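Glycosyl hydrolase family 61, 2 protein (PDB 5NNS) oxidatively cleaves cellulose chains at C1 of the glucosyl unit, using one copper ion, an external reductant and O2 or H2O2 as cosubstrate. Local coordinates at residues 36-41 and 165-170; 73-78 and 151-156; 106-111 and 220-225. All blocks are in the same frame, centred on the assembly; numbering follows the deposited sequence.

Contact 1. Residues 36-41 and 165-170; sequences YNPITD and QFYPEC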
loop_
_atom_site.group_PDB
_atom_site.type_symbol
_atom_site.label_atom_id
_atom_site.label_comp_id
_atom_site.label_asym_id
_atom_site.label_seq_id
_atom_site.Cartn_x
_atom_site.Cartn_y
_atom_site.Cartn_z
ATOM N N TYR A 36 5.841 -12.612 6.470
ATOM C CA TYR A 36 6.079 -11.287 7.055
ATOM C C TYR A 36 7.267 -10.533 6.433
ATOM O O TYR A 36 7.457 -9.366 6.742
ATOM C CB TYR A 36 6.350 -11.434 8.559
ATOM C CG TYR A 36 5.133 -11.425 9.456
ATOM C CD1 TYR A 36 3.869 -11.799 8.997
ATOM C CD2 TYR A 36 5.254 -11.056 10.788
ATOM C CE1 TYR A 36 2.766 -11.784 9.841
ATOM C CE2 TYR A 36 4.159 -11.042 11.631
ATOM C CZ TYR A 36 2.922 -11.410 11.151
ATOM O OH TYR A 36 1.842 -11.400 11.986
ATOM N N ASN A 37 8.067 -11.199 5.596
ATOM C CA ASN A 37 9.317 -10.651 5.070
ATOM C C ASN A 37 9.109 -9.541 4.055
ATOM O O ASN A 37 8.135 -9.566 3.289
ATOM C CB ASN A 37 10.143 -11.740 4.367
ATOM C CG ASN A 37 10.500 -12.897 5.275
ATOM O OD1 ASN A 37 10.463 -12.784 6.497
ATOM N ND2 ASN A 37 10.851 -14.020 4.674
ATOM N N PRO A 38 10.045 -8.582 4.015
ATOM C CA PRO A 38 9.944 -7.538 3.004
ATOM C C PRO A 38 10.304 -8.029 1.603
ATOM O O PRO A 38 11.026 -9.018 1.444
ATOM C CB PRO A 38 10.975 -6.505 3.457
ATOM C CG PRO A 38 11.980 -7.289 4.220
ATOM C CD PRO A 38 11.213 -8.392 4.894
ATOM N N ILE A 39 9.774 -7.328 0.611
ATOM C CA ILE A 39 10.296 -7.362 -0.749
ATOM C C ILE A 39 11.440 -6.350 -0.768
ATOM O O ILE A 39 11.234 -5.182 -0.444
ATOM C CB ILE A 39 9.189 -7.022 -1.774
ATOM C CG1 ILE A 39 8.254 -8.233 -1.894
ATOM C CG2 ILE A 39 9.790 -6.622 -3.124
ATOM C CD1 ILE A 39 6.990 -8.013 -2.684
ATOM N N THR A 40 12.639 -6.813 -1.120
ATOM C CA THR A 40 13.862 -5.993 -1.075
ATOM C C THR A 40 14.328 -5.465 -2.442
ATOM O O THR A 40 15.150 -4.549 -2.499
ATOM C CB THR A 40 15.024 -6.780 -0.429
ATOM O OG1 THR A 40 15.227 -8.004 -1.139
ATOM C CG2 THR A 40 14.705 -7.111 1.026
ATOM N N ASP A 41 13.830 -6.054 -3.531
ATOM C CA ASP A 41 14.114 -5.565 -4.876
ATOM C C ASP A 41 12.972 -4.631 -5.267
ATOM O O ASP A 41 11.838 -5.098 -5.392
ATOM C CB ASP A 41 14.215 -6.734 -5.860
ATOM C CG ASP A 41 14.592 -6.296 -7.281
ATOM O OD1 ASP A 41 14.778 -5.087 -7.562
ATOM O OD2 ASP A 41 14.690 -7.194 -8.142
ATOM N N GLN A 165 13.046 -1.993 2.222
ATOM C CA GLN A 165 12.142 -3.060 2.602
ATOM C C GLN A 165 10.716 -2.609 2.307
ATOM O O GLN A 165 10.143 -1.802 3.048
ATOM C CB GLN A 165 12.311 -3.381 4.073
ATOM C CG GLN A 165 13.649 -4.028 4.392
ATOM C CD GLN A 165 13.813 -4.332 5.866
ATOM O OE1 GLN A 165 12.853 -4.306 6.642
ATOM N NE2 GLN A 165 15.041 -4.618 6.264
ATOM N N PHE A 166 10.173 -3.124 1.206
ATOM C CA PHE A 166 8.812 -2.856 0.783
ATOM C C PHE A 166 7.886 -3.906 1.387
ATOM O O PHE A 166 8.148 -5.107 1.273
ATOM C CB PHE A 166 8.718 -2.906 -0.742
ATOM C CG PHE A 166 9.598 -1.904 -1.432
ATOM C CD1 PHE A 166 9.135 -0.623 -1.696
ATOM C CD2 PHE A 166 10.893 -2.235 -1.821
ATOM C CE1 PHE A 166 9.945 0.308 -2.331
ATOM C CE2 PHE A 166 11.702 -1.313 -2.460
ATOM C CZ PHE A 166 11.228 -0.037 -2.712
ATOM N N TYR A 167 6.816 -3.448 2.037
ATOM C CA TYR A 167 5.805 -4.332 2.629
ATOM C C TYR A 167 4.435 -3.956 2.071
ATOM O O TYR A 167 3.743 -3.114 2.652
ATOM C CB TYR A 167 5.784 -4.192 4.141
ATOM C CG TYR A 167 7.048 -4.606 4.849
ATOM C CD1 TYR A 167 7.273 -5.936 5.189
ATOM C CD2 TYR A 167 8.001 -3.661 5.216
ATOM C CE1 TYR A 167 8.419 -6.314 5.864
ATOM C CE2 TYR A 167 9.153 -4.027 5.886
ATOM C CZ TYR A 167 9.350 -5.352 6.222
ATOM O OH TYR A 167 10.492 -5.730 6.869
ATOM N N PRO A 168 4.047 -4.558 0.927
ATOM C CA PRO A 168 2.774 -4.239 0.293
ATOM C C PRO A 168 1.696 -5.284 0.533
ATOM O O PRO A 168 1.993 -6.470 0.531
ATOM C CB PRO A 168 3.145 -4.222 -1.188
ATOM C CG PRO A 168 4.212 -5.257 -1.305
ATOM C CD PRO A 168 4.885 -5.384 0.036
ATOM N N GLU A 169 0.457 -4.840 0.739
ATOM C CA GLU A 169 -0.716 -5.721 0.666
ATOM C C GLU A 169 -1.810 -5.065 -0.162
ATOM O O GLU A 169 -1.843 -3.840 -0.297
ATOM C CB GLU A 169 -1.250 -6.075 2.055
ATOM C CG GLU A 169 -0.543 -7.238 2.731
ATOM C CD GLU A 169 0.801 -6.870 3.326
ATOM O OE1 GLU A 169 0.890 -5.832 4.018
ATOM O OE2 GLU A 169 1.772 -7.633 3.121
ATOM N N CYS A 170 -2.692 -5.901 -0.711
ATOM C CA CYS A 170 -3.793 -5.466 -1.578
ATOM C C CYS A 170 -5.136 -5.974 -1.085
ATOM O O CYS A 170 -5.228 -7.090 -0.584
ATOM C CB CYS A 170 -3.574 -5.986 -2.992
ATOM S SG CYS A 170 -2.221 -5.165 -3.853
#
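Two backbone hydrogen bonds tie Ile39 to Phe166: Ile39 N donates to Phe166 O and Phe166 N donates back to Ile39 O, both at 2.8 Å. They make a single antiparallel bridge, a hydrogen-bonded pair, that fastens the long loop between strands 12-15 and 63-66 onto strand 165-176 of the AA9 immunoglobulin-like beta-sandwich, right beside the copper. The third polar link runs within the strand, where the hydroxyl of Tyr167 donates a hydrogen bond to Gln165 OE1 (2.8 Å) from well above the amide's carbonyl plane. Tyr167 belongs to the copper site, and Gln165 is, by similarity, an O2-binding residue, so the bond probably ties a copper-site residue to an O2-binding one.

Pro38 packs against both of them. Its CB sits over one face of the Tyr167 ring in a CH-pi contact, 3.8 Å from the ring centroid and toward the CZ rim, while CG and CD lie against the phenol oxygen. The same CB also meets Gln165 CB at 3.5 Å. With CG anti to its carbonyl carbon (chi1 -64°), Tyr167 runs alongside the proline and carries OH out to the metal. A phenylalanine in its place would probably leave Gln165 OE1 without this donor and its amide freer to turn, and would take the phenol oxygen away from the copper. Farther along, Ile39 CD1 rests on Pro168 CG, and Cys170 is disulfide-bonded to Cys49. At the edge of the tyrosine ring, near its plane, Tyr36 O lies 3.3 Å from Tyr167 CE1.

Contact 2. Residues 73-78 and 151-156; sequences AYWNQW and LRHELL. With NAG (2-acetamido-2-deoxy-beta-D-glucopyranose), chain D.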
loop_
_atom_site.group_PDB
_atom_site.type_symbol
_atom_site.label_atom_id
_atom_site.label_comp_id
_atom_site.label_asym_id
_atom_site.label_seq_id
_atom_site.Cartn_x
_atom_site.Cartn_y
_atom_site.Cartn_z
ATOM N N ALA A 73 -6.528 0.474 7.465
ATOM C CA ALA A 73 -5.772 -0.775 7.422
ATOM C C ALA A 73 -5.123 -0.968 8.779
ATOM O O ALA A 73 -4.585 -0.014 9.349
ATOM C CB ALA A 73 -4.718 -0.725 6.325
ATOM N N TYR A 74 -5.191 -2.192 9.302
ATOM C CA TYR A 74 -4.612 -2.508 10.608
ATOM C C TYR A 74 -3.432 -3.456 10.438
ATOM O O TYR A 74 -3.535 -4.451 9.714
ATOM C CB TYR A 74 -5.654 -3.141 11.528
ATOM C CG TYR A 74 -6.834 -2.254 11.843
ATOM C CD1 TYR A 74 -6.809 -1.363 12.922
ATOM C CD2 TYR A 74 -7.993 -2.325 11.081
ATOM C CE1 TYR A 74 -7.908 -0.557 13.222
ATOM C CE2 TYR A 74 -9.092 -1.528 11.367
ATOM C CZ TYR A 74 -9.051 -0.646 12.432
ATOM O OH TYR A 74 -10.160 0.130 12.691
ATOM N N TRP A 75 -2.325 -3.139 11.109
ATOM C CA TRP A 75 -1.124 -3.976 11.094
ATOM C C TRP A 75 -0.997 -4.792 12.379
ATOM O O TRP A 75 -1.734 -4.582 13.353
ATOM C CB TRP A 75 0.136 -3.116 10.918
ATOM C CG TRP A 75 0.454 -2.750 9.502
ATOM C CD1 TRP A 75 1.425 -3.299 8.710
ATOM C CD2 TRP A 75 -0.182 -1.738 8.715
ATOM N NE1 TRP A 75 1.427 -2.696 7.476
ATOM C CE2 TRP A 75 0.450 -1.735 7.450
ATOM C CE3 TRP A 75 -1.225 -0.836 8.953
ATOM C CZ2 TRP A 75 0.070 -0.862 6.424
ATOM C CZ3 TRP A 75 -1.607 0.035 7.925
ATOM C CH2 TRP A 75 -0.954 0.014 6.681
ATOM N N ASN A 76 -0.049 -5.725 12.359
ATOM C CA ASN A 76 0.524 -6.295 13.578
ATOM C C ASN A 76 1.193 -5.189 14.409
ATOM O O ASN A 76 1.268 -4.032 13.980
ATOM C CB ASN A 76 1.556 -7.378 13.232
ATOM C CG ASN A 76 2.668 -6.868 12.322
ATOM O OD1 ASN A 76 2.400 -6.321 11.248
ATOM N ND2 ASN A 76 3.914 -7.058 12.735
ATOM N N GLN A 77 1.685 -5.540 15.590
ATOM C CA GLN A 77 2.517 -4.606 16.368
ATOM C C GLN A 77 3.811 -4.337 15.598
ATOM O O GLN A 77 4.803 -5.059 15.743
ATOM C CB GLN A 77 2.785 -5.143 17.764
ATOM C CG GLN A 77 1.527 -5.129 18.621
ATOM C CD GLN A 77 1.727 -5.723 19.992
ATOM O OE1 GLN A 77 2.737 -6.373 20.268
ATOM N NE2 GLN A 77 0.759 -5.499 20.870
ATOM N N TRP A 78 3.754 -3.298 14.762
ATOM C CA TRP A 78 4.749 -3.043 13.731
ATOM C C TRP A 78 6.070 -2.606 14.370
ATOM O O TRP A 78 6.078 -1.656 15.170
ATOM C CB TRP A 78 4.230 -1.989 12.748
ATOM C CG TRP A 78 5.134 -1.752 11.591
ATOM C CD1 TRP A 78 5.858 -0.637 11.348
ATOM C CD2 TRP A 78 5.413 -2.658 10.521
ATOM N NE1 TRP A 78 6.595 -0.789 10.197
ATOM C CE2 TRP A 78 6.335 -2.025 9.669
ATOM C CE3 TRP A 78 4.989 -3.954 10.215
ATOM C CZ2 TRP A 78 6.833 -2.637 8.511
ATOM C CZ3 TRP A 78 5.479 -4.557 9.068
ATOM C CH2 TRP A 78 6.397 -3.902 8.235
ATOM N N LEU A 151 -7.143 -1.739 -3.543
ATOM C CA LEU A 151 -6.657 -0.771 -2.563
ATOM C C LEU A 151 -5.381 -1.343 -1.972
ATOM O O LEU A 151 -5.406 -2.426 -1.378
ATOM C CB LEU A 151 -7.681 -0.564 -1.443
ATOM C CG LEU A 151 -7.269 0.340 -0.270
ATOM C CD1 LEU A 151 -7.111 1.772 -0.751
ATOM C CD2 LEU A 151 -8.277 0.256 0.871
ATOM N N ARG A 152 -4.287 -0.595 -2.102
ATOM C CA ARG A 152 -2.948 -1.090 -1.819
ATOM C C ARG A 152 -2.287 -0.249 -0.727
ATOM O O ARG A 152 -2.164 0.969 -0.883
ATOM C CB ARG A 152 -2.117 -1.052 -3.111
ATOM C CG ARG A 152 -0.609 -1.194 -2.925
ATOM C CD ARG A 152 0.106 -1.342 -4.251
ATOM N NE ARG A 152 1.441 -1.913 -4.087
ATOM C CZ ARG A 152 2.555 -1.223 -3.830
ATOM N NH1 ARG A 152 2.536 0.100 -3.694
ATOM N NH2 ARG A 152 3.707 -1.875 -3.714
ATOM N N HIS A 153 -1.858 -0.899 0.361
ATOM C CA HIS A 153 -1.084 -0.234 1.425
ATOM C C HIS A 153 0.359 -0.692 1.360
ATOM O O HIS A 153 0.622 -1.877 1.156
ATOM C CB HIS A 153 -1.659 -0.537 2.807
ATOM C CG HIS A 153 -2.999 0.079 3.042
ATOM N ND1 HIS A 153 -4.163 -0.471 2.556
ATOM C CD2 HIS A 153 -3.360 1.212 3.691
ATOM C CE1 HIS A 153 -5.185 0.295 2.898
ATOM N NE2 HIS A 153 -4.727 1.319 3.594
ATOM N N GLU A 154 1.284 0.250 1.549
ATOM C CA GLU A 154 2.704 -0.025 1.444
ATOM C C GLU A 154 3.505 0.711 2.506
ATOM O O GLU A 154 3.318 1.919 2.726
ATOM C CB GLU A 154 3.221 0.357 0.063
ATOM C CG GLU A 154 4.657 -0.073 -0.190
ATOM C CD GLU A 154 5.098 0.148 -1.619
ATOM O OE1 GLU A 154 4.705 1.169 -2.231
ATOM O OE2 GLU A 154 5.830 -0.716 -2.148
ATOM N N LEU A 155 4.396 -0.036 3.150
ATOM C CA LEU A 155 5.368 0.516 4.077
ATOM C C LEU A 155 6.731 0.316 3.467
ATOM O O LEU A 155 7.048 -0.779 2.998
ATOM C CB LEU A 155 5.290 -0.195 5.424
ATOM C CG LEU A 155 3.930 -0.181 6.125
ATOM C CD1 LEU A 155 4.047 -0.802 7.510
ATOM C CD2 LEU A 155 3.348 1.220 6.233
ATOM N N LEU A 156 7.524 1.379 3.449
ATOM C CA LEU A 156 8.893 1.323 2.963
ATOM C C LEU A 156 9.781 1.611 4.161
ATOM O O LEU A 156 9.991 2.765 4.513
ATOM C CB LEU A 156 9.111 2.335 1.832
ATOM C CG LEU A 156 10.551 2.609 1.376
ATOM C CD1 LEU A 156 11.309 1.321 1.095
ATOM C CD2 LEU A 156 10.574 3.537 0.167
HETATM C C1 NAG D . -6.742 -1.304 17.606
HETATM C C2 NAG D . -8.234 -1.015 17.719
HETATM C C3 NAG D . -9.037 -2.298 17.873
HETATM C C4 NAG D . -8.686 -3.325 16.792
HETATM C C5 NAG D . -7.172 -3.485 16.666
HETATM C C6 NAG D . -6.810 -4.358 15.470
HETATM C C7 NAG D . -8.791 1.178 18.733
HETATM C C8 NAG D . -9.031 1.901 20.026
HETATM N N2 NAG D . -8.503 -0.130 18.849
HETATM O O3 NAG D . -10.423 -1.945 17.788
HETATM O O4 NAG D . -9.267 -4.596 17.109
HETATM O O5 NAG D . -6.546 -2.202 16.516
HETATM O O6 NAG D . -5.393 -4.554 15.435
HETATM O O7 NAG D . -8.867 1.772 17.668
#
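Leu155 pushes its CD1 methyl between two indoles. It lies over one face of Trp78, 3.6 Å from the centroid of the six-membered ring and off its centre, with CE2 the nearest atom. The same methyl is 3.2 Å from Trp75 NE1, reaching that indole obliquely as the leucine and the tryptophan run by one another, pointing opposite ways. Leu155 CG is anti to its carbonyl carbon (chi1 -57°), and the extended continuation to CD1 brings that methyl to both rings; CD2 stays near Trp75 CZ2. Two residues back along the strand, His153 turns a face to Ala73, whose CB stands almost over the middle of the imidazole, 3.5 Å from its centroid. Trp75 CH2 leans on His153 CB at 4.0 Å, with the two ring planes at 82°.

These side chains fill the interior between the two sheets of the beta-sandwich. The axes of strands 73-75 and 151-156 approach to 9.7 Å and cross at -37°. Helix 125-131 packs beside the indoles: Leu129 touches both Trp75 and Leu155, while Met126 and Val130 reach Trp78. Val4 of strand 4-9 borders Ala73 and Trp75.

Contact 3. Residues 106-111 and 220-225; sequences WFKINQ and PAVWQG. With AKR (acrylic acid), chain N.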
loop_
_atom_site.group_PDB
_atom_site.type_symbol
_atom_site.label_atom_id
_atom_site.label_comp_id
_atom_site.label_asym_id
_atom_site.label_seq_id
_atom_site.Cartn_x
_atom_site.Cartn_y
_atom_site.Cartn_z
ATOM N N TRP A 106 -1.498 2.075 -11.416
ATOM C CA TRP A 106 -1.600 2.440 -10.002
ATOM C C TRP A 106 -1.483 3.934 -9.814
ATOM O O TRP A 106 -0.576 4.557 -10.370
ATOM C CB TRP A 106 -0.496 1.751 -9.200
ATOM C CG TRP A 106 -0.601 0.289 -9.280
ATOM C CD1 TRP A 106 -0.014 -0.524 -10.206
ATOM C CD2 TRP A 106 -1.371 -0.559 -8.426
ATOM N NE1 TRP A 106 -0.352 -1.836 -9.965
ATOM C CE2 TRP A 106 -1.193 -1.883 -8.884
ATOM C CE3 TRP A 106 -2.189 -0.330 -7.312
ATOM C CZ2 TRP A 106 -1.801 -2.978 -8.264
ATOM C CZ3 TRP A 106 -2.794 -1.423 -6.689
ATOM C CH2 TRP A 106 -2.598 -2.730 -7.171
ATOM N N PHE A 107 -2.389 4.493 -9.009
ATOM C CA PHE A 107 -2.314 5.889 -8.580
ATOM C C PHE A 107 -2.303 5.968 -7.053
ATOM O O PHE A 107 -2.900 5.137 -6.367
ATOM C CB PHE A 107 -3.451 6.736 -9.178
ATOM C CG PHE A 107 -4.837 6.265 -8.821
ATOM C CD1 PHE A 107 -5.456 5.251 -9.555
ATOM C CD2 PHE A 107 -5.537 6.848 -7.770
ATOM C CE1 PHE A 107 -6.734 4.816 -9.227
ATOM C CE2 PHE A 107 -6.819 6.416 -7.441
ATOM C CZ PHE A 107 -7.417 5.399 -8.172
ATOM N N LYS A 108 -1.630 6.992 -6.548
ATOM C CA LYS A 108 -1.396 7.191 -5.123
ATOM C C LYS A 108 -2.441 8.160 -4.546
ATOM O O LYS A 108 -2.597 9.273 -5.046
ATOM C CB LYS A 108 0.003 7.760 -4.950
ATOM C CG LYS A 108 0.553 7.706 -3.542
ATOM C CD LYS A 108 1.910 8.389 -3.461
ATOM C CE LYS A 108 3.033 7.556 -4.071
ATOM N NZ LYS A 108 4.335 8.282 -4.067
ATOM N N ILE A 109 -3.170 7.723 -3.517
ATOM C CA ILE A 109 -4.197 8.571 -2.877
ATOM C C ILE A 109 -3.750 9.206 -1.561
ATOM O O ILE A 109 -4.350 10.184 -1.116
ATOM C CB ILE A 109 -5.545 7.834 -2.663
ATOM C CG1 ILE A 109 -5.396 6.606 -1.753
ATOM C CG2 ILE A 109 -6.153 7.463 -4.009
ATOM C CD1 ILE A 109 -6.724 6.097 -1.227
ATOM N N ASN A 110 -2.708 8.653 -0.940
ATOM C CA ASN A 110 -2.212 9.178 0.323
ATOM C C ASN A 110 -0.776 8.733 0.561
ATOM O O ASN A 110 -0.418 7.595 0.266
ATOM C CB ASN A 110 -3.112 8.707 1.472
ATOM C CG ASN A 110 -2.612 9.162 2.834
ATOM O OD1 ASN A 110 -2.076 8.367 3.594
ATOM N ND2 ASN A 110 -2.764 10.446 3.132
ATOM N N GLN A 111 0.043 9.638 1.080
ATOM C CA GLN A 111 1.343 9.260 1.616
ATOM C C GLN A 111 1.771 10.222 2.708
ATOM O O GLN A 111 1.347 11.380 2.726
ATOM C CB GLN A 111 2.403 9.239 0.514
ATOM C CG GLN A 111 2.734 10.615 -0.053
ATOM C CD GLN A 111 3.641 10.558 -1.254
ATOM O OE1 GLN A 111 4.168 9.496 -1.598
ATOM N NE2 GLN A 111 3.864 11.709 -1.885
ATOM N N PRO A 220 4.759 8.186 -7.734
ATOM C CA PRO A 220 4.169 9.401 -8.303
ATOM C C PRO A 220 3.639 10.382 -7.256
ATOM O O PRO A 220 3.648 10.098 -6.054
ATOM C CB PRO A 220 3.019 8.850 -9.157
ATOM C CG PRO A 220 2.580 7.633 -8.429
ATOM C CD PRO A 220 3.855 7.031 -7.881
ATOM N N ALA A 221 3.180 11.537 -7.734
ATOM C CA ALA A 221 2.472 12.494 -6.890
ATOM C C ALA A 221 1.141 11.896 -6.440
ATOM O O ALA A 221 0.637 10.932 -7.039
ATOM C CB ALA A 221 2.241 13.805 -7.629
ATOM N N VAL A 222 0.598 12.473 -5.372
ATOM C CA VAL A 222 -0.665 12.027 -4.797
ATOM C C VAL A 222 -1.833 12.624 -5.580
ATOM O O VAL A 222 -1.855 13.825 -5.865
ATOM C CB VAL A 222 -0.761 12.401 -3.302
ATOM C CG1 VAL A 222 -2.118 12.020 -2.717
ATOM C CG2 VAL A 222 0.353 11.717 -2.526
ATOM N N TRP A 223 -2.790 11.766 -5.930
ATOM C CA TRP A 223 -4.027 12.171 -6.587
ATOM C C TRP A 223 -5.164 12.167 -5.559
ATOM O O TRP A 223 -5.671 11.109 -5.187
ATOM C CB TRP A 223 -4.334 11.243 -7.761
ATOM C CG TRP A 223 -5.482 11.712 -8.599
ATOM C CD1 TRP A 223 -5.464 12.707 -9.538
ATOM C CD2 TRP A 223 -6.821 11.208 -8.575
ATOM N NE1 TRP A 223 -6.713 12.853 -10.099
ATOM C CE2 TRP A 223 -7.565 11.945 -9.527
ATOM C CE3 TRP A 223 -7.467 10.201 -7.843
ATOM C CZ2 TRP A 223 -8.920 11.702 -9.771
ATOM C CZ3 TRP A 223 -8.815 9.966 -8.075
ATOM C CH2 TRP A 223 -9.528 10.712 -9.035
ATOM N N GLN A 224 -5.546 13.363 -5.108
ATOM C CA GLN A 224 -6.619 13.543 -4.125
ATOM C C GLN A 224 -8.045 13.635 -4.704
ATOM O O GLN A 224 -9.000 13.761 -3.940
ATOM C CB GLN A 224 -6.320 14.759 -3.240
ATOM C CG GLN A 224 -5.247 14.481 -2.203
ATOM C CD GLN A 224 -4.888 15.697 -1.388
ATOM O OE1 GLN A 224 -4.341 16.654 -1.911
ATOM N NE2 GLN A 224 -5.188 15.660 -0.093
ATOM N N GLY A 225 -8.190 13.564 -6.029
ATOM C CA GLY A 225 -9.507 13.559 -6.683
ATOM C C GLY A 225 -9.558 14.457 -7.901
ATOM O O GLY A 225 -8.772 15.398 -8.017
HETATM C CA AKR N . 5.947 13.675 -4.268
HETATM C CB AKR N . 6.309 14.627 -5.115
HETATM C C AKR N . 6.171 12.239 -4.566
HETATM O O AKR N . 6.715 11.898 -5.638
HETATM O OXT AKR N . 5.814 11.375 -3.736
HETATM O O HOH W 1 -0.608 8.826 -8.296
#
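Lys108 and Trp223 are joined through the backbone: Trp223 N donates to Lys108 O at 2.7 Å. The bond lays the C-terminal tail, 220-225, across strand 106-116 in one sheet of the AA9 beta-sandwich, the two segments running roughly at right angles. A water bridges the same pair of chains, accepting from Lys108 N and donating to Ala221 O.

The side-chain polar contacts gather at Lys108 NZ. It donates to Pro220 O at 2.8 Å, in the carbonyl plane, and to Gln111 OE1 at the same distance; Pro218 O is a further partner. The chain leaves with CG anti to the backbone N (chi1 -165°) and bends at chi3 (-75°), which carries the ammonium to Pro220 O. Held by three carbonyl oxygens, the ammonium is likely to be fixed in place, its charge solvated by their dipoles. Because OE1 faces the lysine, the Gln111 amide presents its other end, NE2, to the bound acrylic acid, donating to OXT at 2.7 Å; Pro220, Ile217 and Gly219 complete the pocket.

Apolar contacts flank the polar group. Val222 splits its methyls: CG2 lies against Gln111 CG and NE2 and the Lys108 CD methylene, and CG1 against the backbone of Ile109. Ile109 and Asn110 share Val87 as partner on the next strand, which makes a classic beta bulge. Farther along the tail, Trp223 and Phe107 meet obliquely, their planes at 84°, Tyr187 meeting the indole edge-to-face. The nearest ring atoms of this pair are Phe107 CE2 and Trp223 CE3, 3.9 Å apart.

How the contacts relate
All three contacts reach the six-stranded sheet. Contacts 1 and 2, with centres about 10 Å apart, share its adjacent strands 165-176 and 147-157, where Tyr167 N probably bonds to Leu155 O (2.8 Å) and Glu169 N to His153 O (3.0 Å). Trp78 links contact 2 to the copper centre: its CH2 is 3.4 Å from Tyr167 CD2, the rings meeting edge-to-face, and its side chain comes within about 5 Å of the metal. Contact 3 lies away from the copper site and holds the acrylic acid pocket, its centre about 19 and 17 Å from those of contacts 1 and 2. Trp106 connects them, packing on Arg152 of contact 2 and Cys170 of contact 1.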